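Long-range contacts in TqaA (Penicillium aethiopicum, PDB 5DLK), which probably acts as a nonribosomal peptide synthetase, this part being its C-terminal condensation-like domain, implicated in closing the peptide into a ring: residues E49-A54 against I110-A115; S96-S101 against L155-T160; F102-G107 against N149-S154. All coordinates share one frame; numbering follows the deposited sequence.

Contact 1: E49-A54 against I110-A115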
# COMPACT_ATOMS: atom_id res chain seq x y z
N GLU A 49 2.29 -6.30 23.89
CA GLU A 49 2.30 -4.88 24.19
C GLU A 49 0.94 -4.22 23.90
O GLU A 49 0.52 -3.28 24.60
CB GLU A 49 3.41 -4.20 23.39
CG GLU A 49 3.46 -2.70 23.54
CD GLU A 49 4.49 -2.06 22.63
OE1 GLU A 49 4.22 -0.95 22.12
OE2 GLU A 49 5.56 -2.67 22.41
N ASP A 50 0.25 -4.70 22.86
CA ASP A 50 -1.05 -4.14 22.49
C ASP A 50 -1.82 -5.12 21.62
O ASP A 50 -1.26 -6.10 21.10
CB ASP A 50 -0.88 -2.80 21.76
CG ASP A 50 -2.03 -1.81 22.06
OD1 ASP A 50 -3.15 -2.23 22.40
OD2 ASP A 50 -1.78 -0.59 21.96
N LEU A 51 -3.11 -4.87 21.48
CA LEU A 51 -3.92 -5.63 20.56
C LEU A 51 -4.95 -4.67 19.97
O LEU A 51 -5.69 -4.02 20.72
CB LEU A 51 -4.57 -6.83 21.25
CG LEU A 51 -5.14 -7.92 20.35
CD1 LEU A 51 -5.31 -9.22 21.11
CD2 LEU A 51 -6.47 -7.47 19.75
N LEU A 52 -4.98 -4.59 18.64
CA LEU A 52 -5.89 -3.67 17.93
C LEU A 52 -6.56 -4.36 16.75
O LEU A 52 -6.05 -5.34 16.24
CB LEU A 52 -5.14 -2.43 17.43
CG LEU A 52 -4.34 -1.61 18.43
CD1 LEU A 52 -2.87 -2.05 18.41
CD2 LEU A 52 -4.48 -0.13 18.16
N PRO A 53 -7.70 -3.83 16.30
CA PRO A 53 -8.22 -4.39 15.04
C PRO A 53 -7.26 -4.06 13.91
O PRO A 53 -6.59 -3.01 13.97
CB PRO A 53 -9.57 -3.67 14.85
CG PRO A 53 -9.89 -3.08 16.24
CD PRO A 53 -8.56 -2.75 16.83
N ALA A 54 -7.15 -4.95 12.92
CA ALA A 54 -6.48 -4.62 11.68
C ALA A 54 -7.43 -3.73 10.86
O ALA A 54 -8.65 -3.91 10.93
CB ALA A 54 -6.12 -5.86 10.92
N ILE A 110 -7.13 -9.07 13.59
CA ILE A 110 -6.61 -8.24 14.66
C ILE A 110 -5.11 -8.26 14.59
O ILE A 110 -4.53 -9.19 14.04
CB ILE A 110 -7.06 -8.75 16.04
CG1 ILE A 110 -6.69 -10.22 16.18
CG2 ILE A 110 -8.57 -8.60 16.19
CD1 ILE A 110 -6.92 -10.78 17.58
N GLN A 111 -4.47 -7.23 15.12
CA GLN A 111 -3.02 -7.26 15.16
C GLN A 111 -2.52 -7.26 16.61
O GLN A 111 -3.00 -6.52 17.46
CB GLN A 111 -2.44 -6.11 14.33
CG GLN A 111 -2.82 -4.73 14.75
CD GLN A 111 -2.64 -3.69 13.63
OE1 GLN A 111 -1.61 -3.61 12.97
NE2 GLN A 111 -3.65 -2.85 13.47
N LEU A 112 -1.60 -8.18 16.89
CA LEU A 112 -0.96 -8.29 18.20
C LEU A 112 0.41 -7.65 18.11
O LEU A 112 1.27 -8.13 17.38
CB LEU A 112 -0.85 -9.75 18.63
CG LEU A 112 -2.11 -10.51 19.06
CD1 LEU A 112 -3.01 -10.85 17.88
CD2 LEU A 112 -1.75 -11.77 19.82
N VAL A 113 0.59 -6.55 18.82
CA VAL A 113 1.88 -5.89 18.87
C VAL A 113 2.70 -6.58 19.95
O VAL A 113 2.31 -6.61 21.11
CB VAL A 113 1.76 -4.40 19.18
CG1 VAL A 113 3.12 -3.73 19.10
CG2 VAL A 113 0.76 -3.72 18.21
N LEU A 114 3.83 -7.16 19.56
CA LEU A 114 4.71 -7.84 20.49
C LEU A 114 5.84 -6.94 20.98
O LEU A 114 6.28 -6.03 20.27
CB LEU A 114 5.30 -9.09 19.84
CG LEU A 114 4.30 -10.11 19.32
CD1 LEU A 114 5.01 -11.41 18.86
CD2 LEU A 114 3.23 -10.41 20.36
N ALA A 115 6.31 -7.20 22.20
CA ALA A 115 7.51 -6.56 22.73
C ALA A 115 8.41 -7.67 23.28
O ALA A 115 8.03 -8.85 23.27
CB ALA A 115 7.17 -5.54 23.81
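A classic beta bulge sets Glu49 and Asp50 together opposite Val113 where strands 47-53 and 108-115 pair antiparallel. Val113 O takes Glu49 N at 2.8 Å and a weak, longer bond from Asp50 N, while Val113 N answers to Asp50 O. Beyond the bulge the register is regular: Leu52 and Gln111 form a hydrogen-bonded pair, and Gln111 N meets Leu52 O almost straight (168° at the hydrogen). On the face of Asp50, Leu52, Gln111 and Val113, the valine is the bump. Its CG2 settles between two neighbours, 4.0 Å from Asp50 CB and equally far from Leu52 CD1, and its CG1 turns to the carboxylate carbon of Glu49. Glu49 OE2 passes 3.6 Å from Ala115 CB on its way to a salt bridge with Arg99; the buried carboxylate of Asp50 is taken up by Tyr213 and the amide of Phe21. On the face of Leu51 and Leu112, the forked end of Leu51 drops into the hollow between two side chains of the partner strand: CD1 lies 4.0 Å from Leu112 CG, beside which it runs in the same direction, and CD2 lies against Ile110 CB. Helix 29-38 covers this side, helix 208-218 the other. Gln111 starts from the crowded position, CG between backbone N and carbonyl carbon (chi1 59°), then runs extended past Leu52 O; OE1 is held by Gln58, and NE2 reaches Pro53 O at 3.0 Å from above the carbonyl plane, 38° out of it.

Contact 2: S96-S101 against L155-T160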
# COMPACT_ATOMS: atom_id res chain seq x y z
N SER A 96 6.96 -0.68 15.97
CA SER A 96 6.15 -1.77 16.49
C SER A 96 5.39 -2.53 15.40
O SER A 96 5.04 -3.70 15.59
CB SER A 96 5.17 -1.25 17.55
OG SER A 96 4.17 -0.43 16.99
N ILE A 97 5.14 -1.89 14.25
CA ILE A 97 4.48 -2.60 13.16
C ILE A 97 5.33 -3.79 12.69
O ILE A 97 4.79 -4.80 12.26
CB ILE A 97 4.18 -1.65 11.95
CG1 ILE A 97 3.26 -2.35 10.94
CG2 ILE A 97 5.45 -1.22 11.26
CD1 ILE A 97 1.97 -2.83 11.52
N LEU A 98 6.65 -3.69 12.82
CA LEU A 98 7.54 -4.77 12.39
C LEU A 98 7.56 -5.93 13.42
O LEU A 98 8.03 -7.03 13.11
CB LEU A 98 8.97 -4.24 12.16
CG LEU A 98 9.16 -3.11 11.15
CD1 LEU A 98 10.63 -2.72 10.99
CD2 LEU A 98 8.55 -3.46 9.79
N ARG A 99 7.04 -5.69 14.62
CA ARG A 99 6.88 -6.79 15.58
C ARG A 99 5.42 -7.12 15.79
O ARG A 99 5.01 -7.53 16.88
CB ARG A 99 7.54 -6.47 16.92
CG ARG A 99 7.84 -5.02 17.15
CD ARG A 99 8.73 -4.84 18.39
NE ARG A 99 8.90 -3.43 18.67
CZ ARG A 99 8.08 -2.72 19.43
NH1 ARG A 99 7.05 -3.32 20.02
NH2 ARG A 99 8.30 -1.43 19.61
N THR A 100 4.62 -6.93 14.74
CA THR A 100 3.21 -7.24 14.82
C THR A 100 2.88 -8.59 14.18
O THR A 100 3.38 -8.94 13.11
CB THR A 100 2.38 -6.10 14.15
OG1 THR A 100 2.59 -4.89 14.87
CG2 THR A 100 0.93 -6.42 14.18
N SER A 101 2.02 -9.33 14.87
CA SER A 101 1.49 -10.61 14.45
C SER A 101 0.00 -10.43 14.13
O SER A 101 -0.69 -9.67 14.82
CB SER A 101 1.73 -11.64 15.57
OG SER A 101 0.84 -12.73 15.52
N LEU A 155 5.04 -14.01 12.62
CA LEU A 155 5.49 -12.65 12.30
C LEU A 155 5.90 -12.55 10.83
O LEU A 155 6.77 -13.29 10.38
CB LEU A 155 6.67 -12.26 13.19
CG LEU A 155 6.30 -12.17 14.67
CD1 LEU A 155 7.52 -12.49 15.55
CD2 LEU A 155 5.76 -10.79 14.98
N PRO A 156 5.25 -11.65 10.07
CA PRO A 156 5.63 -11.61 8.65
C PRO A 156 7.01 -10.99 8.44
O PRO A 156 7.63 -11.30 7.44
CB PRO A 156 4.54 -10.74 8.00
CG PRO A 156 3.36 -10.84 8.94
CD PRO A 156 4.01 -10.90 10.33
N VAL A 157 7.45 -10.12 9.34
CA VAL A 157 8.72 -9.42 9.14
C VAL A 157 9.88 -10.28 9.68
O VAL A 157 9.92 -10.64 10.87
CB VAL A 157 8.73 -8.03 9.79
CG1 VAL A 157 10.15 -7.46 9.88
CG2 VAL A 157 7.84 -7.06 8.96
N ARG A 158 10.79 -10.64 8.79
CA ARG A 158 11.91 -11.50 9.14
C ARG A 158 13.04 -11.29 8.14
O ARG A 158 12.81 -10.88 7.00
CB ARG A 158 11.49 -12.96 9.21
CG ARG A 158 10.78 -13.49 7.97
CD ARG A 158 10.26 -14.91 8.25
NE ARG A 158 9.37 -14.89 9.40
CZ ARG A 158 9.18 -15.90 10.25
NH1 ARG A 158 9.84 -17.05 10.11
NH2 ARG A 158 8.32 -15.74 11.26
N PHE A 159 14.26 -11.57 8.58
CA PHE A 159 15.46 -11.17 7.85
C PHE A 159 16.29 -12.38 7.47
O PHE A 159 16.34 -13.37 8.20
CB PHE A 159 16.33 -10.24 8.70
CG PHE A 159 15.64 -8.98 9.14
CD1 PHE A 159 14.82 -8.98 10.25
CD2 PHE A 159 15.84 -7.81 8.45
CE1 PHE A 159 14.18 -7.80 10.67
CE2 PHE A 159 15.21 -6.62 8.85
CZ PHE A 159 14.38 -6.63 9.97
N THR A 160 16.92 -12.27 6.30
CA THR A 160 17.78 -13.34 5.77
C THR A 160 19.10 -12.70 5.35
O THR A 160 19.12 -11.62 4.79
CB THR A 160 17.14 -14.07 4.57
OG1 THR A 160 15.88 -14.63 4.95
CG2 THR A 160 18.04 -15.22 4.10
O HOH W 1 6.01 -8.77 11.85
O HOH W 2 9.36 -9.44 13.41
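Leu98 and Val157 cross obliquely, methyl against methyl, with Leu98 CD2 3.8 Å from Val157 CG2. Val157 aims at the 3-10 turn: CG1 lies anti to its backbone N (chi1 166°) and turns to Leu98 CB, CG2 reaches past Leu98 CA to the leucine methyl, and the branch point CB rests 3.5 Å from Leu98 O. Ile176 of strand 169-177 backs both residues. Leu155 comes in differently, end-on to the start of strand 100-105 with one methyl: CD2 lies 3.5 Å from Thr100 O and touches the peptide groups on both sides of Thr100, while Pro156 brings CD to the same carbonyl oxygen. The polar link is made by water. One molecule donates to Leu98 O and Thr100 O and accepts from Val157 N at 3.2 Å; a second joins Leu98 O to Val157 O, so Leu98 O takes two water protons beside the valine. Each segment is also braced from within. Ser96 O takes Arg99 N from one side of its carbonyl plane and Thr100 OG1 from the other, the hydroxyl at 2.8 Å, and the guanidinium of Arg99 lies flat over Ser96 CA while its nitrogens go to Leu114, Val92 and Asp93. Arg158 turns back side-on, NE and NH2 both gripping Leu155 O, with NH2 at 3.0 Å. Such water-bridged packing between sheets belongs here to the condensation-domain fold, of the CoA-acyltransferase clan, where the turn after helix 81-94 and the approach to strand 158-163 join the small antiparallel sheet to the larger mixed one.

Contact 3: F102-G107 against N149-S154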
# COMPACT_ATOMS: atom_id res chain seq x y z
N PHE A 102 -0.48 -11.10 13.09
CA PHE A 102 -1.88 -10.96 12.68
C PHE A 102 -2.61 -12.27 12.83
O PHE A 102 -2.12 -13.32 12.39
CB PHE A 102 -1.99 -10.50 11.21
CG PHE A 102 -1.37 -9.18 10.94
CD1 PHE A 102 -0.01 -9.08 10.68
CD2 PHE A 102 -2.14 -8.02 10.91
CE1 PHE A 102 0.57 -7.84 10.43
CE2 PHE A 102 -1.58 -6.79 10.66
CZ PHE A 102 -0.22 -6.69 10.43
N VAL A 103 -3.77 -12.24 13.46
CA VAL A 103 -4.64 -13.40 13.44
C VAL A 103 -6.07 -12.95 13.24
O VAL A 103 -6.38 -11.76 13.32
CB VAL A 103 -4.57 -14.26 14.75
CG1 VAL A 103 -3.16 -14.79 14.99
CG2 VAL A 103 -5.05 -13.46 15.94
N GLU A 104 -6.93 -13.91 12.98
CA GLU A 104 -8.33 -13.64 12.80
C GLU A 104 -9.05 -13.97 14.11
O GLU A 104 -8.85 -15.05 14.65
CB GLU A 104 -8.88 -14.50 11.67
CG GLU A 104 -9.69 -13.80 10.61
CD GLU A 104 -9.95 -14.71 9.42
OE1 GLU A 104 -10.06 -15.94 9.61
OE2 GLU A 104 -10.04 -14.20 8.29
N HIS A 105 -9.85 -13.04 14.63
CA HIS A 105 -11.09 -13.43 15.32
C HIS A 105 -12.39 -12.79 15.05
O HIS A 105 -12.54 -11.60 14.72
CB HIS A 105 -10.87 -13.50 16.79
CG HIS A 105 -11.59 -12.50 17.64
ND1 HIS A 105 -12.95 -12.45 17.84
CD2 HIS A 105 -11.03 -11.63 18.54
CE1 HIS A 105 -13.20 -11.47 18.70
NE2 HIS A 105 -12.05 -10.96 19.14
N GLU A 106 -13.35 -13.65 15.40
CA GLU A 106 -14.78 -13.63 15.04
C GLU A 106 -14.89 -13.46 13.58
O GLU A 106 -15.89 -12.95 13.09
CB GLU A 106 -15.56 -12.59 15.82
CG GLU A 106 -15.69 -12.87 17.31
CD GLU A 106 -15.24 -14.29 17.70
OE1 GLU A 106 -15.94 -15.26 17.36
OE2 GLU A 106 -14.13 -14.43 18.28
N GLY A 107 -13.86 -13.96 12.91
CA GLY A 107 -13.75 -13.85 11.48
C GLY A 107 -13.16 -12.55 10.97
O GLY A 107 -13.29 -12.27 9.79
N ASN A 149 1.17 -17.65 5.39
CA ASN A 149 -0.12 -17.70 6.06
C ASN A 149 -0.16 -16.63 7.15
O ASN A 149 -0.06 -16.93 8.35
CB ASN A 149 -0.37 -19.09 6.65
CG ASN A 149 -1.73 -19.20 7.33
OD1 ASN A 149 -2.66 -18.47 6.99
ND2 ASN A 149 -1.83 -20.10 8.30
N VAL A 150 -0.28 -15.37 6.72
CA VAL A 150 -0.16 -14.23 7.60
C VAL A 150 -1.16 -14.32 8.75
O VAL A 150 -0.81 -13.99 9.89
CB VAL A 150 -0.35 -12.90 6.83
CG1 VAL A 150 -0.45 -11.72 7.80
CG2 VAL A 150 0.80 -12.70 5.85
N LEU A 151 -2.37 -14.78 8.47
CA LEU A 151 -3.41 -14.81 9.51
C LEU A 151 -3.23 -15.98 10.48
O LEU A 151 -4.01 -16.13 11.43
CB LEU A 151 -4.79 -14.85 8.88
CG LEU A 151 -5.15 -13.50 8.25
CD1 LEU A 151 -6.54 -13.54 7.63
CD2 LEU A 151 -5.03 -12.36 9.28
N GLY A 152 -2.22 -16.80 10.23
CA GLY A 152 -1.84 -17.84 11.18
C GLY A 152 -1.09 -17.33 12.40
O GLY A 152 -0.89 -18.06 13.38
N GLY A 153 -0.66 -16.07 12.34
CA GLY A 153 0.00 -15.42 13.46
C GLY A 153 1.52 -15.33 13.42
O GLY A 153 2.12 -14.62 14.22
N SER A 154 2.16 -16.04 12.49
CA SER A 154 3.61 -15.97 12.36
C SER A 154 4.02 -14.55 11.97
O SER A 154 3.39 -13.94 11.10
CB SER A 154 4.10 -16.99 11.33
OG SER A 154 5.49 -16.83 11.08
O HOH W 3 0.94 -12.68 11.27
O HOH W 4 -6.23 -16.74 12.63
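Two overlapping type I beta turns, Asn149-Gly152 and Val150-Gly153, press Val150, Leu151 and Gly153 against Phe102 and Val103 of strand 100-105. The backbones meet through CA-H...O contacts. Phe102 O receives Gly153 CA at 3.2 Å and, more distantly, Leu151 CA; Val103 CA in turn points at Leu151 O, with 157° at the hydrogen. Water bridges the backbones as well. One molecule accepts Phe102 N and lies 2.6 Å from Val150 O, in the plane of the Phe102 ring at its edge; another accepts Glu104 N and donates to Leu151 O. The side chains of Phe102 and Val150 run side by side in the same direction, CD1 of the ring 3.9 Å from Val150 CG1. Leu151, its CG anti to the carbonyl carbon (chi1 -72°), spreads its fork over the strand: CD2 lies 4.1 Å from Phe102 CB and CD1 3.6 Å from Glu104 OE2, so one methyl faces the buried side and the other an exposed carboxylate. Replacing Leu151 with an alanine would probably leave a gap beside Phe102 CB and let the Glu104 side chain move more freely. At phi 100° a side chain on Gly153 would jam against the carbonyl oxygen before it, and would be tight against Val103 CG1, 3.6 Å from Gly153 CA. Gly153 O accepts Ser101 OG. Around the contact, helix 56-63 packs on Phe102 and Leu151 through Ile62, helix 29-38 packs on Val103 through Leu32 and Leu36, and strand 108-115 pairs with the far edge of strand 100-105.

In the fold
Contacts 1 and 3 lie on the same small antiparallel sheet, contact 1 joining strands 47-53 and 108-115, contact 3 setting a turn against strand 100-105 at its other edge. Contact 2 uses the start of that same strand and leads to strand 158-163 of the larger sheet; 149-154 and 155-160 are consecutive in the chain. Contacts 1 and 2 are buried, contact 3 only partly so. Their chemistry follows: direct backbone hydrogen bonds between strands in contact 1, waters and apolar touching in the other two, where 149-154 and the start of 155-160 form no regular strand pairing with 100-105. Probable hydrogen bonds from Leu112 N to Ser101 O and from Ile110 N to Val103 O join contact 1 to both.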